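Local coordinates for protein homocysteine S-methyltransferase (Escherichia coli, PDB 5DMM) that catalyses zinc-dependent methyl transfer from S-methylmethionine, or less efficiently S-adenosylmethionine, to homocysteine, yielding methionine, at residues Lys101-Tyr106 / Gly114-Ala119. Numbering follows the deposited sequence.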
loop_
_atom_site.group_PDB
_atom_site.type_symbol
_atom_site.label_atom_id
_atom_site.label_comp_id
_atom_site.label_asym_id
_atom_site.label_seq_id
_atom_site.Cartn_x
_atom_site.Cartn_y
_atom_site.Cartn_z
ATOM N N LYS A 101 0.663 -16.906 4.126
ATOM C CA LYS A 101 -0.061 -18.019 4.742
ATOM C C LYS A 101 -1.550 -17.943 4.432
ATOM O O LYS A 101 -2.176 -18.965 4.171
ATOM C CB LYS A 101 0.144 -18.046 6.261
ATOM C CG LYS A 101 1.567 -18.376 6.718
ATOM C CD LYS A 101 1.913 -19.839 6.530
ATOM C CE LYS A 101 3.242 -20.185 7.201
ATOM N NZ LYS A 101 3.238 -19.886 8.665
ATOM N N ALA A 102 -2.115 -16.734 4.461
ATOM C CA ALA A 102 -3.523 -16.551 4.111
ATOM C C ALA A 102 -3.791 -16.892 2.639
ATOM O O ALA A 102 -4.845 -17.437 2.300
ATOM C CB ALA A 102 -3.970 -15.124 4.409
ATOM N N ARG A 103 -2.832 -16.571 1.773
ATOM C CA ARG A 103 -2.928 -16.913 0.358
ATOM C C ARG A 103 -2.895 -18.429 0.150
ATOM O O ARG A 103 -3.650 -18.970 -0.665
ATOM C CB ARG A 103 -1.803 -16.253 -0.435
ATOM C CG ARG A 103 -1.810 -16.622 -1.919
ATOM C CD ARG A 103 -0.803 -15.785 -2.715
ATOM N NE ARG A 103 0.570 -16.013 -2.270
ATOM C CZ ARG A 103 1.611 -15.289 -2.671
ATOM N NH1 ARG A 103 1.433 -14.285 -3.526
ATOM N NH2 ARG A 103 2.825 -15.563 -2.211
ATOM N N GLU A 104 -2.014 -19.111 0.880
ATOM C CA GLU A 104 -1.977 -20.575 0.837
ATOM C C GLU A 104 -3.329 -21.149 1.260
ATOM O O GLU A 104 -3.869 -22.031 0.592
ATOM C CB GLU A 104 -0.859 -21.126 1.732
ATOM C CG GLU A 104 0.536 -20.789 1.245
ATOM C CD GLU A 104 0.793 -21.285 -0.165
ATOM O OE1 GLU A 104 0.872 -22.515 -0.354
ATOM O OE2 GLU A 104 0.901 -20.453 -1.091
ATOM N N ALA A 105 -3.877 -20.632 2.362
ATOM C CA ALA A 105 -5.170 -21.079 2.878
ATOM C C ALA A 105 -6.315 -20.871 1.889
ATOM O O ALA A 105 -7.163 -21.749 1.720
ATOM C CB ALA A 105 -5.490 -20.371 4.190
ATOM N N TYR A 106 -6.352 -19.713 1.240
ATOM C CA TYR A 106 -7.441 -19.435 0.328
ATOM C C TYR A 106 -7.333 -20.302 -0.928
ATOM O O TYR A 106 -8.341 -20.782 -1.448
ATOM C CB TYR A 106 -7.482 -17.950 -0.055
ATOM C CG TYR A 106 -8.724 -17.646 -0.852
ATOM C CD1 TYR A 106 -9.985 -17.871 -0.307
ATOM C CD2 TYR A 106 -8.646 -17.192 -2.161
ATOM C CE1 TYR A 106 -11.131 -17.618 -1.042
ATOM C CE2 TYR A 106 -9.797 -16.941 -2.898
ATOM C CZ TYR A 106 -11.027 -17.153 -2.330
ATOM O OH TYR A 106 -12.168 -16.911 -3.062
ATOM N N GLY A 114 -7.407 -17.853 -9.190
ATOM C CA GLY A 114 -6.511 -17.132 -10.076
ATOM C C GLY A 114 -5.277 -16.675 -9.328
ATOM O O GLY A 114 -5.067 -17.044 -8.175
ATOM N N THR A 115 -4.449 -15.869 -9.977
ATOM C CA THR A 115 -3.237 -15.382 -9.333
ATOM C C THR A 115 -3.562 -14.428 -8.193
ATOM O O THR A 115 -4.383 -13.530 -8.349
ATOM C CB THR A 115 -2.318 -14.674 -10.342
ATOM O OG1 THR A 115 -2.005 -15.581 -11.405
ATOM C CG2 THR A 115 -1.025 -14.219 -9.664
ATOM N N LEU A 116 -2.930 -14.647 -7.041
ATOM C CA LEU A 116 -3.092 -13.766 -5.886
ATOM C C LEU A 116 -1.721 -13.199 -5.495
ATOM O O LEU A 116 -0.710 -13.910 -5.520
ATOM C CB LEU A 116 -3.722 -14.507 -4.698
ATOM C CG LEU A 116 -5.094 -15.157 -4.891
ATOM C CD1 LEU A 116 -5.567 -15.788 -3.594
ATOM C CD2 LEU A 116 -6.125 -14.146 -5.395
ATOM N N LEU A 117 -1.692 -11.922 -5.134
ATOM C CA LEU A 117 -0.443 -11.242 -4.829
ATOM C C LEU A 117 -0.348 -10.834 -3.356
ATOM O O LEU A 117 -1.367 -10.743 -2.647
ATOM C CB LEU A 117 -0.287 -10.011 -5.715
ATOM C CG LEU A 117 -0.256 -10.278 -7.225
ATOM C CD1 LEU A 117 -0.228 -8.973 -7.991
ATOM C CD2 LEU A 117 0.937 -11.156 -7.581
ATOM N N VAL A 118 0.886 -10.612 -2.906
ATOM C CA VAL A 118 1.150 -9.994 -1.612
ATOM C C VAL A 118 2.022 -8.751 -1.832
ATOM O O VAL A 118 3.117 -8.838 -2.394
ATOM C CB VAL A 118 1.859 -10.963 -0.640
ATOM C CG1 VAL A 118 2.218 -10.253 0.677
ATOM C CG2 VAL A 118 1.000 -12.191 -0.371
ATOM N N ALA A 119 1.535 -7.592 -1.411
ATOM C CA ALA A 119 2.312 -6.372 -1.558
ATOM C C ALA A 119 2.822 -5.932 -0.202
ATOM O O ALA A 119 2.042 -5.825 0.741
ATOM C CB ALA A 119 1.477 -5.279 -2.196
#
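Arg103 reaches from helix 85-109 to the chain entering strand 117-122, and its NH1 donates a hydrogen bond to the carbonyl O of Leu116 at 3.0 Å. The bond is bent, with an N-H...O angle of 146°; the oxygen sits somewhat out of the guanidinium plane, and NH1 in turn is tilted from the carbonyl plane. With CG anti to the backbone N (chi1 177°) the side chain runs out extended as far as CD, then bends at chi3 (62°), which turns NH1 back to the carbonyl. Along the way the aliphatic stem of Arg103 and the leucine side chain run alongside each other, pointing opposite ways, CD lying 3.8 Å from Leu116 CB. Val118 CG2 lies over one guanidinium face, off-centre and 3.9 Å from Arg103 CZ. One helical turn on, Tyr106 meets the same leucine with the edge of its ring, CD2 being 3.7 Å from Leu116 CD1, and the two side chains cross at about a right angle. Leu116 thus wedges between the arginine stem and the tyrosine ring, while Leu107 also touches it. Beyond this shell, the carboxylate of Asp163 forms a salt bridge with Arg103 NH1 and accepts a hydrogen bond from Val118 N, and Tyr59 of helix 48-61 packs on both Arg103 and Val118. The arrangement fastens a helix of the TIM barrel to the start of the strand that follows it, at some distance from the homocysteine pocket. Replacing Arg103 by a leucine would probably leave the Leu116 carbonyl without this donor and Asp163 without this cationic mate. Arg103 NH1 serves a backbone carbonyl and a carboxylate together, and the charge pairing with Asp163 probably strengthens the hold of the helix on two neighbouring strand entrances.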